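Local coordinates for putative beta-glucosidase (Bifidobacterium adolescentis, PDB 5WAB), which hydrolyses beta-glucosidic linkages as a family 3 glycoside hydrolase, and may also remove terminal alpha-L-arabinopyranosyl groups from ginsenoside Rb2, at residues Ile334-Glu339 with Ser361-Leu366; Leu405-Leu410 with Asp482-Lys487; Ile444-Ser449 with Ala457-Asn462. One frame throughout, in Å; residues are numbered along the deposited sequence.

The three contacts are all built on one six-stranded mixed sheet of the family 3 C-terminal domain, whose strands 334-337, 403-409 and 444-449 are consecutive, parallel neighbours. Interactions 1 and 2, with centres about 9 Å apart, pack helices 362-368 and 476-484 on one face of the sheet and touch directly. Interaction 3 lies on the other face, its centre about 11 Å from that of interaction 2 and about 17 Å from that of interaction 1. Interaction 1 is completed first along the chain, whereas both segments of interaction 3 fall between those of interaction 2. Together they give the sheet an apolar layer on both faces, as expected of an alpha/beta sandwich.

Interaction 1: residues Ile334-Glu339 with Ser361-Leu366; sequences IAVIGE and SFLDTL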
# COMPACT_ATOMS: atom_id res chain seq x y z
N ILE A 334 -26.91 21.99 9.50
CA ILE A 334 -26.34 20.81 8.87
C ILE A 334 -27.36 19.69 8.90
O ILE A 334 -28.06 19.49 9.90
CB ILE A 334 -25.04 20.39 9.57
CG1 ILE A 334 -24.16 21.61 9.91
CG2 ILE A 334 -24.25 19.42 8.70
CD1 ILE A 334 -23.71 22.37 8.68
N ALA A 335 -27.47 18.97 7.79
CA ALA A 335 -28.24 17.74 7.72
C ALA A 335 -27.28 16.60 7.45
O ALA A 335 -26.68 16.52 6.37
CB ALA A 335 -29.30 17.82 6.63
N VAL A 336 -27.13 15.71 8.42
CA VAL A 336 -26.24 14.57 8.27
C VAL A 336 -27.11 13.36 7.93
O VAL A 336 -28.03 13.01 8.68
CB VAL A 336 -25.41 14.33 9.55
CG1 VAL A 336 -24.59 13.07 9.41
CG2 VAL A 336 -24.51 15.53 9.82
N ILE A 337 -26.83 12.74 6.78
CA ILE A 337 -27.60 11.62 6.27
C ILE A 337 -26.66 10.47 5.95
O ILE A 337 -25.59 10.67 5.38
CB ILE A 337 -28.43 12.01 5.02
CG1 ILE A 337 -29.38 13.16 5.35
CG2 ILE A 337 -29.22 10.82 4.50
CD1 ILE A 337 -30.20 13.60 4.16
N GLY A 338 -27.07 9.26 6.32
CA GLY A 338 -26.26 8.07 6.04
C GLY A 338 -25.86 7.39 7.33
O GLY A 338 -25.30 8.00 8.24
N GLU A 339 -26.16 6.09 7.41
CA GLU A 339 -25.90 5.31 8.61
C GLU A 339 -24.41 5.25 8.94
O GLU A 339 -24.05 4.97 10.09
CB GLU A 339 -26.48 3.90 8.45
CG GLU A 339 -26.39 3.02 9.69
CD GLU A 339 -27.07 3.65 10.89
OE1 GLU A 339 -28.12 4.29 10.71
OE2 GLU A 339 -26.56 3.48 12.02
N SER A 361 -17.78 8.37 16.67
CA SER A 361 -18.34 8.52 15.34
C SER A 361 -18.40 9.99 14.94
O SER A 361 -18.14 10.90 15.73
CB SER A 361 -19.74 7.91 15.29
OG SER A 361 -20.65 8.66 16.08
N PHE A 362 -18.76 10.22 13.68
CA PHE A 362 -18.89 11.59 13.19
C PHE A 362 -20.02 12.31 13.89
O PHE A 362 -19.90 13.50 14.21
CB PHE A 362 -19.10 11.58 11.67
CG PHE A 362 -19.10 12.95 11.06
CD1 PHE A 362 -17.92 13.66 10.92
CD2 PHE A 362 -20.28 13.53 10.62
CE1 PHE A 362 -17.91 14.92 10.35
CE2 PHE A 362 -20.28 14.80 10.05
CZ PHE A 362 -19.09 15.49 9.92
N LEU A 363 -21.12 11.60 14.17
CA LEU A 363 -22.25 12.20 14.87
C LEU A 363 -21.85 12.62 16.29
O LEU A 363 -22.08 13.76 16.70
CB LEU A 363 -23.43 11.23 14.91
CG LEU A 363 -24.25 11.08 13.63
CD1 LEU A 363 -25.47 10.21 13.89
CD2 LEU A 363 -24.67 12.43 13.07
N ASP A 364 -21.27 11.69 17.05
CA ASP A 364 -20.83 12.03 18.40
C ASP A 364 -19.74 13.09 18.38
O ASP A 364 -19.60 13.84 19.36
CB ASP A 364 -20.34 10.77 19.13
CG ASP A 364 -21.47 9.80 19.41
OD1 ASP A 364 -22.64 10.24 19.40
OD2 ASP A 364 -21.18 8.61 19.65
N THR A 365 -18.99 13.20 17.29
CA THR A 365 -17.98 14.25 17.21
C THR A 365 -18.63 15.62 17.08
O THR A 365 -18.27 16.56 17.79
CB THR A 365 -17.02 14.00 16.05
OG1 THR A 365 -16.32 12.76 16.24
CG2 THR A 365 -15.99 15.12 15.95
N LEU A 366 -19.62 15.74 16.20
CA LEU A 366 -20.33 17.01 16.07
C LEU A 366 -21.10 17.34 17.34
O LEU A 366 -21.16 18.51 17.74
CB LEU A 366 -21.26 16.97 14.86
CG LEU A 366 -20.57 16.85 13.51
CD1 LEU A 366 -21.57 17.14 12.40
CD2 LEU A 366 -19.36 17.77 13.42
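Val336 of strand 334-337 looks across at Leu363 of helix 362-368, their CA atoms 8.1 Å apart. The axes of the two short segments approach to 11.0 Å and run nearly antiparallel, at 158°, the separation of a helix laid on a sheet. Val336 does the work from the strand, where its two methyls meet three helix residues. Its CG1, swung opposite the backbone N (chi1 175°), lies 3.7 Å from Leu363 CD2, and the two side chains pass alongside each other in opposite senses. The other methyl, CG2, sits near the plane of the Phe362 ring, at its edge, and 4.2 Å from Leu366 CD1. Leu366 in turn lays CG over one face of the Phe362 ring, toward its rim, which probably limits the turning of that ring.

The start of the helix is fixed by its own polar groups. Ser361 is the N-cap, and its OG accepts from Asp364 N at 3.2 Å in an almost straight bond. Its carbonyl O is gripped twice, by Thr365 N and by Thr365 OG1 at 2.7 Å, from opposite faces of its plane. On the far side of the strand, Ala335 and Ile337 pack on helix 388-399. Since the chain goes on from helix 362-368 into the adjacent parallel strand 373-376, this contact forms the heart of a beta-alpha-beta crossover.

Interaction 2: residues Leu405-Leu410 with Asp482-Lys487; sequences LMFLGL and DVIFGK
Leu405 of strand 403-409 reaches Ile484, in the last turn of helix 476-484, and Phe485 just beyond it. Its CB points at the helix but is still short of contact with it. The next atom, CG, lies opposite the carbonyl carbon (chi1 -59°), and from there the side chain forks. One branch, CD1, continues the extended line of the chain (chi2 178°) and rests 3.8 Å from Ile484 CG2. Leu405 CD1 also comes obliquely upon the Phe485 ring, 4.4 Å from CZ. The other branch, CD2, is 4.1 Å from Ile484 CG2, so this single methyl of the isoleucine is straddled by both leucine methyls; CD2 also packs on Val445 of the neighbouring strand. The leucine and isoleucine side chains overlap along their flanks, pointing contrary ways, rather than meeting end on.

Ile484 divides its two ends between partners. While CG2 is occupied by Leu405 and lies 4.0 Å above one face of the Phe485 ring, offset toward the rim, Ile484 CD1 approaches Phe407 CZ at 4.4 Å. The Phe407 ring also meets that of Phe362, with planes at about 45°, which ties this contact to helix 362-368. The helix ends here: Phe485 departs from helical angles, Gly486 takes a positive phi, and Gly486 N bonds back to Val483 O.

Every group that meets across the interface is a methyl or an aromatic carbon, and all four residues are buried. The helix end is therefore probably held to the sheet by exclusion of water and by the fit of branched and ring shapes, without any directional polar bond between the two segments.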
# COMPACT_ATOMS: atom_id res chain seq x y z
N LEU A 405 -24.55 16.73 4.64
CA LEU A 405 -23.38 15.85 4.63
C LEU A 405 -23.89 14.42 4.55
O LEU A 405 -24.36 13.86 5.55
CB LEU A 405 -22.52 16.09 5.86
CG LEU A 405 -22.00 17.52 6.02
CD1 LEU A 405 -21.20 17.68 7.30
CD2 LEU A 405 -21.18 17.92 4.80
N MET A 406 -23.81 13.82 3.37
CA MET A 406 -24.31 12.47 3.14
C MET A 406 -23.15 11.49 3.12
O MET A 406 -22.21 11.65 2.33
CB MET A 406 -25.08 12.38 1.83
CG MET A 406 -25.77 11.05 1.66
SD MET A 406 -26.90 11.10 0.27
CE MET A 406 -27.88 12.51 0.75
N PHE A 407 -23.23 10.47 3.97
CA PHE A 407 -22.15 9.50 4.13
C PHE A 407 -22.55 8.20 3.44
O PHE A 407 -23.47 7.50 3.88
CB PHE A 407 -21.86 9.28 5.61
CG PHE A 407 -21.16 10.45 6.26
CD1 PHE A 407 -21.85 11.62 6.54
CD2 PHE A 407 -19.83 10.37 6.60
CE1 PHE A 407 -21.23 12.69 7.13
CE2 PHE A 407 -19.19 11.45 7.20
CZ PHE A 407 -19.89 12.61 7.46
N LEU A 408 -21.86 7.89 2.35
CA LEU A 408 -22.14 6.72 1.53
C LEU A 408 -20.91 5.81 1.49
O LEU A 408 -19.84 6.16 1.99
CB LEU A 408 -22.55 7.15 0.13
CG LEU A 408 -23.62 8.24 0.11
CD1 LEU A 408 -23.87 8.76 -1.30
CD2 LEU A 408 -24.91 7.73 0.75
N GLY A 409 -21.07 4.66 0.86
CA GLY A 409 -19.95 3.77 0.70
C GLY A 409 -20.36 2.32 0.82
O GLY A 409 -21.53 1.97 0.68
N LEU A 410 -19.36 1.47 1.07
CA LEU A 410 -19.53 0.03 1.06
C LEU A 410 -19.75 -0.47 2.47
O LEU A 410 -18.93 -0.18 3.35
CB LEU A 410 -18.30 -0.64 0.47
CG LEU A 410 -17.87 -0.18 -0.93
CD1 LEU A 410 -16.58 -0.89 -1.33
CD2 LEU A 410 -18.98 -0.46 -1.93
N ASP A 482 -12.54 18.03 11.38
CA ASP A 482 -11.49 19.01 11.14
C ASP A 482 -11.38 19.37 9.66
O ASP A 482 -11.13 20.53 9.31
CB ASP A 482 -10.16 18.48 11.66
CG ASP A 482 -10.10 18.42 13.17
OD1 ASP A 482 -11.07 18.88 13.82
OD2 ASP A 482 -9.10 17.91 13.71
N VAL A 483 -11.57 18.39 8.77
CA VAL A 483 -11.44 18.66 7.35
C VAL A 483 -12.70 19.33 6.81
O VAL A 483 -12.64 20.36 6.13
CB VAL A 483 -11.12 17.37 6.58
CG1 VAL A 483 -11.22 17.60 5.08
CG2 VAL A 483 -9.74 16.85 6.96
N ILE A 484 -13.86 18.76 7.13
CA ILE A 484 -15.13 19.25 6.58
C ILE A 484 -15.40 20.67 7.06
O ILE A 484 -15.94 21.50 6.31
CB ILE A 484 -16.27 18.28 6.96
CG1 ILE A 484 -16.09 16.95 6.23
CG2 ILE A 484 -17.63 18.90 6.68
CD1 ILE A 484 -17.05 15.87 6.67
N PHE A 485 -15.01 20.99 8.29
CA PHE A 485 -15.27 22.30 8.86
C PHE A 485 -14.05 23.20 8.81
O PHE A 485 -14.05 24.27 9.45
CB PHE A 485 -15.80 22.17 10.28
CG PHE A 485 -17.17 21.56 10.34
CD1 PHE A 485 -18.29 22.35 10.16
CD2 PHE A 485 -17.32 20.21 10.54
CE1 PHE A 485 -19.55 21.79 10.20
CE2 PHE A 485 -18.58 19.64 10.57
CZ PHE A 485 -19.70 20.44 10.40
N GLY A 486 -13.00 22.80 8.10
CA GLY A 486 -11.94 23.71 7.76
C GLY A 486 -10.89 23.93 8.82
O GLY A 486 -10.08 24.84 8.68
N LYS A 487 -10.91 23.14 9.90
CA LYS A 487 -9.80 23.22 10.85
C LYS A 487 -8.49 22.85 10.19
O LYS A 487 -7.44 23.38 10.55
CB LYS A 487 -10.07 22.32 12.06
CG LYS A 487 -11.29 22.73 12.89
CD LYS A 487 -11.21 24.20 13.31
CE LYS A 487 -12.36 24.60 14.22
NZ LYS A 487 -13.70 24.34 13.61

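Interaction 3: residues Ile444-Ser449 with Ala457-Asn462; sequences IVVVLS and APWAGN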
# COMPACT_ATOMS: atom_id res chain seq x y z
N ILE A 444 -25.00 19.33 -1.56
CA ILE A 444 -24.71 18.01 -1.01
C ILE A 444 -23.21 17.80 -1.01
O ILE A 444 -22.53 18.07 -2.00
CB ILE A 444 -25.41 16.90 -1.81
CG1 ILE A 444 -26.92 17.14 -1.86
CG2 ILE A 444 -25.10 15.55 -1.21
CD1 ILE A 444 -27.70 16.05 -2.54
N VAL A 445 -22.68 17.34 0.13
CA VAL A 445 -21.33 16.80 0.21
C VAL A 445 -21.44 15.32 0.52
O VAL A 445 -22.04 14.93 1.53
CB VAL A 445 -20.47 17.53 1.26
CG1 VAL A 445 -19.05 17.00 1.23
CG2 VAL A 445 -20.48 19.03 1.03
N VAL A 446 -20.88 14.49 -0.35
CA VAL A 446 -20.84 13.04 -0.16
C VAL A 446 -19.48 12.66 0.39
O VAL A 446 -18.44 13.01 -0.18
CB VAL A 446 -21.14 12.30 -1.48
CG1 VAL A 446 -20.80 10.83 -1.36
CG2 VAL A 446 -22.60 12.49 -1.85
N VAL A 447 -19.47 11.96 1.53
CA VAL A 447 -18.25 11.39 2.12
C VAL A 447 -18.29 9.88 1.92
O VAL A 447 -19.24 9.22 2.35
CB VAL A 447 -18.12 11.75 3.61
CG1 VAL A 447 -16.84 11.16 4.18
CG2 VAL A 447 -18.17 13.26 3.81
N LEU A 448 -17.23 9.34 1.32
CA LEU A 448 -17.17 7.93 0.93
C LEU A 448 -16.41 7.10 1.95
O LEU A 448 -15.33 7.48 2.41
CB LEU A 448 -16.51 7.78 -0.44
CG LEU A 448 -17.26 8.31 -1.66
CD1 LEU A 448 -16.36 8.27 -2.89
CD2 LEU A 448 -18.53 7.52 -1.90
N SER A 449 -16.97 5.93 2.29
CA SER A 449 -16.32 4.92 3.13
C SER A 449 -16.18 3.65 2.30
O SER A 449 -17.18 3.05 1.91
CB SER A 449 -17.14 4.64 4.39
OG SER A 449 -17.23 5.77 5.22
N ALA A 457 -18.33 8.63 -10.93
CA ALA A 457 -18.97 9.36 -12.01
C ALA A 457 -20.45 9.07 -12.23
O ALA A 457 -21.19 10.02 -12.56
CB ALA A 457 -18.20 9.11 -13.32
N PRO A 458 -20.96 7.84 -12.09
CA PRO A 458 -22.40 7.62 -12.35
C PRO A 458 -23.33 8.47 -11.50
O PRO A 458 -24.47 8.69 -11.92
CB PRO A 458 -22.58 6.12 -12.06
CG PRO A 458 -21.34 5.68 -11.36
CD PRO A 458 -20.26 6.56 -11.89
N TRP A 459 -22.90 8.94 -10.33
CA TRP A 459 -23.76 9.71 -9.45
C TRP A 459 -23.17 11.06 -9.03
O TRP A 459 -23.82 11.79 -8.27
CB TRP A 459 -24.10 8.90 -8.19
CG TRP A 459 -22.89 8.28 -7.56
CD1 TRP A 459 -22.44 7.00 -7.74
CD2 TRP A 459 -21.98 8.90 -6.65
NE1 TRP A 459 -21.31 6.80 -7.00
CE2 TRP A 459 -21.00 7.94 -6.32
CE3 TRP A 459 -21.90 10.18 -6.07
CZ2 TRP A 459 -19.95 8.22 -5.45
CZ3 TRP A 459 -20.84 10.45 -5.20
CH2 TRP A 459 -19.88 9.47 -4.90
N ALA A 460 -21.96 11.39 -9.47
CA ALA A 460 -21.29 12.61 -9.02
C ALA A 460 -22.08 13.87 -9.34
O ALA A 460 -21.86 14.91 -8.70
CB ALA A 460 -19.89 12.69 -9.62
N GLY A 461 -22.98 13.82 -10.32
CA GLY A 461 -23.76 15.00 -10.67
C GLY A 461 -24.70 15.46 -9.58
O GLY A 461 -25.18 16.60 -9.62
N ASN A 462 -25.00 14.60 -8.61
CA ASN A 462 -25.89 14.94 -7.51
C ASN A 462 -25.14 15.46 -6.29
O ASN A 462 -25.76 15.73 -5.26
CB ASN A 462 -26.74 13.73 -7.13
CG ASN A 462 -27.47 13.14 -8.32
OD1 ASN A 462 -28.53 13.63 -8.71
ND2 ASN A 462 -26.91 12.09 -8.90
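Trp459 brings the six-membered part of its indole to Val446 and Leu448, two residues on the same face of strand 444-449. This is the dense side of the contact. Val446 CG1 is 3.9 Å from Trp459 CZ3 and equally close to CH2, with the two side chains crossing at a slant. Leu448 comes from the opposite direction and sets CD2 3.8 Å from Trp459 CH2, also touching CZ2. Both methyls meet the ring obliquely. A chi1 of 48°, with CG flanked by both the backbone N and C, sends the indole of Trp459 toward the strand. Leu434 of helix 428-438 and Ile466 also pack on it. With an alanine here, Val446 CG1 and Leu448 CD2 would probably lose their apolar cover, and a gap would open between strand and loop.

Strands 444-449 and 465-468 are parallel neighbours in the sheet of this alpha/beta sandwich domain, so the chain must cross over between them. Segment 457-462 forms part of that crossover, lying on the same face of the sheet as helix 428-438.

Toward Asn462 the packing thins to one backbone group. Ile444 presents CD1 to Asn462 O at 3.4 Å, an apolar methyl against a carbonyl oxygen, with CB 3.7 Å from the same atom. The amide of Asn462 turns back from the strand and braces its own loop: ND2 donates to Trp459 O at 3.2 Å, from above the carbonyl plane. Asn462 N reaches that oxygen from the same face, so two donors grip it. Farther out, Pro458 and Gly461 are exposed to solvent and leave the strand untouched.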